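Local coordinates for 2,4-dihydroxyhept-2-ene-1,7-dioic acid aldolase (Kordia algicida OT-1, PDB 6BDD), which binds heme b and probably acts as an H-NOX sensor of diatomic gases such as nitric oxide, at residues I161-K166 / K173-K178. Residues are numbered along the deposited sequence; the frame is centred on the assembly and turned at random.
Sequences ILEKIK and KFIINK
I161 and I175 exchange two backbone hydrogen bonds. I161 N reaches I175 O at 2.8 Å, and I175 N reaches I161 O with a nearly straight N-H...O angle of 177°. E163 and K173 do the same, with K173 N to E163 O at 2.7 Å. All four amides and all four carbonyls of these pairs are thus satisfied across the strands. L162 and F174 form the non-hydrogen-bonded pair between them; the F174 backbone hydrogen-bonds instead to M131 of strand 128-134. The E163 carboxylate and the K173 ammonium do not touch. One water joins them, donating to E163 OE1 at 2.8 Å and accepting from K173 NZ at 3.0 Å. The bend of K173 at chi3, -103°, brings NZ round to this water. I175 CD1 packs against the E163 carboxylate, 3.5 Å from OE2. On the other face of the sheet, L162 CG sits over the F174 ring, 4.0 Å from its centroid, in a CH-pi contact. Replacing L162 by an alanine would probably cost the ring its CG and methyl contacts and leave it less firmly held. F174 also touches the heme-binding Y133. The strands form an antiparallel beta hairpin at one side of the H-NOX sheet.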
ATOM      1  N   ILE A 161      -8.312  12.856   0.969  1.00 28.16           N
ATOM      2  CA  ILE A 161      -7.840  13.596   2.133  1.00 30.88           C
ATOM      3  C   ILE A 161      -7.666  12.621   3.288  1.00 33.71           C
ATOM      4  O   ILE A 161      -8.548  11.792   3.549  1.00 32.83           O
ATOM      5  CB  ILE A 161      -8.815  14.726   2.504  1.00 32.20           C
ATOM      6  CG1 ILE A 161      -8.935  15.724   1.350  1.00 33.20           C
ATOM      7  CG2 ILE A 161      -8.369  15.427   3.779  1.00 30.04           C
ATOM      8  CD1 ILE A 161     -10.107  16.672   1.481  1.00 41.06           C
ATOM      9  N   LEU A 162      -6.533  12.716   3.976  1.00 28.67           N
ATOM     10  CA  LEU A 162      -6.213  11.848   5.102  1.00 26.24           C
ATOM     11  C   LEU A 162      -6.270  12.664   6.386  1.00 34.20           C
ATOM     12  O   LEU A 162      -5.593  13.691   6.504  1.00 28.88           O
ATOM     13  CB  LEU A 162      -4.832  11.212   4.932  1.00 28.66           C
ATOM     14  CG  LEU A 162      -4.745   9.921   4.113  1.00 28.47           C
ATOM     15  CD1 LEU A 162      -5.041  10.177   2.641  1.00 29.10           C
ATOM     16  CD2 LEU A 162      -3.379   9.273   4.280  1.00 23.53           C
ATOM     17  N   GLU A 163      -7.081  12.210   7.339  1.00 27.83           N
ATOM     18  CA  GLU A 163      -7.193  12.833   8.654  1.00 33.99           C
ATOM     19  C   GLU A 163      -6.767  11.808   9.695  1.00 35.48           C
ATOM     20  O   GLU A 163      -7.458  10.805   9.905  1.00 30.28           O
ATOM     21  CB  GLU A 163      -8.616  13.324   8.916  1.00 36.23           C
ATOM     22  CG  GLU A 163      -9.079  14.429   7.983  1.00 47.44           C
ATOM     23  CD  GLU A 163     -10.446  14.968   8.355  1.00 58.21           C
ATOM     24  OE1 GLU A 163     -11.050  14.445   9.316  1.00 54.51           O
ATOM     25  OE2 GLU A 163     -10.917  15.912   7.687  1.00 59.31           O
ATOM     26  N   LYS A 164      -5.630  12.053  10.341  1.00 26.94           N
ATOM     27  CA  LYS A 164      -5.111  11.129  11.344  1.00 28.64           C
ATOM     28  C   LYS A 164      -5.939  11.243  12.618  1.00 30.26           C
ATOM     29  O   LYS A 164      -5.932  12.286  13.280  1.00 36.97           O
ATOM     30  CB  LYS A 164      -3.640  11.420  11.621  1.00 37.75           C
ATOM     31  CG  LYS A 164      -2.722  11.162  10.436  1.00 35.90           C
ATOM     32  CD  LYS A 164      -1.278  11.487  10.777  1.00 43.17           C
ATOM     33  CE  LYS A 164      -0.373  11.308   9.569  1.00 44.69           C
ATOM     34  NZ  LYS A 164       1.022  11.746   9.851  1.00 55.28           N
ATOM     35  N   ILE A 165      -6.662  10.176  12.958  1.00 29.52           N
ATOM     36  CA  ILE A 165      -7.380  10.150  14.228  1.00 34.84           C
ATOM     37  C   ILE A 165      -6.400   9.981  15.381  1.00 34.05           C
ATOM     38  O   ILE A 165      -6.515  10.647  16.417  1.00 38.76           O
ATOM     39  CB  ILE A 165      -8.445   9.039  14.219  1.00 36.39           C
ATOM     40  CG1 ILE A 165      -9.248   9.081  12.917  1.00 42.66           C
ATOM     41  CG2 ILE A 165      -9.366   9.176  15.422  1.00 31.02           C
ATOM     42  CD1 ILE A 165      -9.978  10.387  12.690  1.00 44.46           C
ATOM     43  N   LYS A 166      -5.426   9.091  15.220  1.00 37.73           N
ATOM     44  CA  LYS A 166      -4.300   8.966  16.133  1.00 40.85           C
ATOM     45  C   LYS A 166      -3.057   9.492  15.428  1.00 39.88           C
ATOM     46  O   LYS A 166      -2.787   9.119  14.282  1.00 32.89           O
ATOM     47  CB  LYS A 166      -4.104   7.514  16.573  1.00 33.47           C
ATOM     48  CG  LYS A 166      -5.295   6.933  17.322  1.00 38.83           C
ATOM     49  CD  LYS A 166      -5.237   5.416  17.376  1.00 44.18           C
ATOM     50  CE  LYS A 166      -4.158   4.932  18.330  1.00 54.74           C
ATOM     51  NZ  LYS A 166      -3.971   3.456  18.245  1.00 54.67           N
ATOM     52  N   LYS A 173      -8.647   8.551   8.959  1.00 27.21           N
ATOM     53  CA  LYS A 173      -9.896   8.691   8.222  1.00 28.04           C
ATOM     54  C   LYS A 173      -9.583   9.098   6.787  1.00 27.05           C
ATOM     55  O   LYS A 173      -8.956  10.139   6.553  1.00 27.71           O
ATOM     56  CB  LYS A 173     -10.809   9.721   8.886  1.00 23.20           C
ATOM     57  CG  LYS A 173     -12.042  10.066   8.068  1.00 31.23           C
ATOM     58  CD  LYS A 173     -12.698  11.343   8.565  1.00 37.80           C
ATOM     59  CE  LYS A 173     -13.935  11.044   9.393  1.00 40.79           C
ATOM     60  NZ  LYS A 173     -14.935  12.145   9.313  1.00 40.57           N
ATOM     61  N   PHE A 174     -10.012   8.277   5.833  1.00 27.78           N
ATOM     62  CA  PHE A 174      -9.829   8.548   4.413  1.00 27.39           C
ATOM     63  C   PHE A 174     -11.107   9.170   3.862  1.00 29.83           C
ATOM     64  O   PHE A 174     -12.177   8.557   3.927  1.00 30.00           O
ATOM     65  CB  PHE A 174      -9.497   7.266   3.648  1.00 25.22           C
ATOM     66  CG  PHE A 174      -8.047   6.874   3.709  1.00 24.10           C
ATOM     67  CD1 PHE A 174      -7.531   6.248   4.832  1.00 23.35           C
ATOM     68  CD2 PHE A 174      -7.207   7.115   2.637  1.00 27.83           C
ATOM     69  CE1 PHE A 174      -6.199   5.879   4.884  1.00 27.45           C
ATOM     70  CE2 PHE A 174      -5.875   6.746   2.682  1.00 26.64           C
ATOM     71  CZ  PHE A 174      -5.370   6.129   3.808  1.00 20.97           C
ATOM     72  N   ILE A 175     -10.996  10.382   3.326  1.00 23.97           N
ATOM     73  CA  ILE A 175     -12.103  11.056   2.658  1.00 30.02           C
ATOM     74  C   ILE A 175     -11.788  11.060   1.168  1.00 35.19           C
ATOM     75  O   ILE A 175     -10.897  11.789   0.713  1.00 32.41           O
ATOM     76  CB  ILE A 175     -12.323  12.478   3.188  1.00 31.55           C
ATOM     77  CG1 ILE A 175     -12.684  12.441   4.675  1.00 34.08           C
ATOM     78  CG2 ILE A 175     -13.418  13.176   2.396  1.00 33.13           C
ATOM     79  CD1 ILE A 175     -11.736  13.227   5.551  1.00 44.13           C
ATOM     80  N   ILE A 176     -12.514  10.245   0.409  1.00 30.54           N
ATOM     81  CA  ILE A 176     -12.252  10.031  -1.008  1.00 32.61           C
ATOM     82  C   ILE A 176     -13.375  10.668  -1.814  1.00 36.43           C
ATOM     83  O   ILE A 176     -14.557  10.404  -1.559  1.00 37.87           O
ATOM     84  CB  ILE A 176     -12.121   8.532  -1.331  1.00 31.83           C
ATOM     85  CG1 ILE A 176     -11.045   7.894  -0.447  1.00 24.78           C
ATOM     86  CG2 ILE A 176     -11.802   8.331  -2.800  1.00 38.97           C
ATOM     87  CD1 ILE A 176     -11.182   6.393  -0.303  1.00 28.42           C
ATOM     88  N   ASN A 177     -13.006  11.506  -2.780  1.00 33.74           N
ATOM     89  CA  ASN A 177     -13.960  12.174  -3.662  1.00 36.18           C
ATOM     90  C   ASN A 177     -13.469  12.025  -5.095  1.00 37.78           C
ATOM     91  O   ASN A 177     -12.453  12.620  -5.471  1.00 33.31           O
ATOM     92  CB  ASN A 177     -14.120  13.649  -3.292  1.00 37.46           C
ATOM     93  CG  ASN A 177     -14.822  13.846  -1.964  1.00 49.69           C
ATOM     94  OD1 ASN A 177     -14.247  14.383  -1.018  1.00 61.38           O
ATOM     95  ND2 ASN A 177     -16.074  13.411  -1.887  1.00 51.86           N
ATOM     96  N   LYS A 178     -14.185  11.235  -5.891  1.00 39.86           N
ATOM     97  CA  LYS A 178     -13.799  11.029  -7.279  1.00 41.65           C
ATOM     98  C   LYS A 178     -14.033  12.294  -8.095  1.00 40.23           C
ATOM     99  O   LYS A 178     -15.038  12.989  -7.922  1.00 42.68           O
ATOM    100  CB  LYS A 178     -14.584   9.864  -7.885  1.00 39.32           C
ATOM    101  CG  LYS A 178     -14.001   9.341  -9.190  1.00 39.46           C
ATOM    102  CD  LYS A 178     -14.858   8.234  -9.784  1.00 45.90           C
ATOM    103  CE  LYS A 178     -15.982   8.801 -10.635  1.00 41.25           C
ATOM    104  NZ  LYS A 178     -16.800   7.724 -11.261  1.00 43.57           N
TER
HETATM  105  O   HOH W   1     -13.793  14.835   8.908  1.00 52.83           O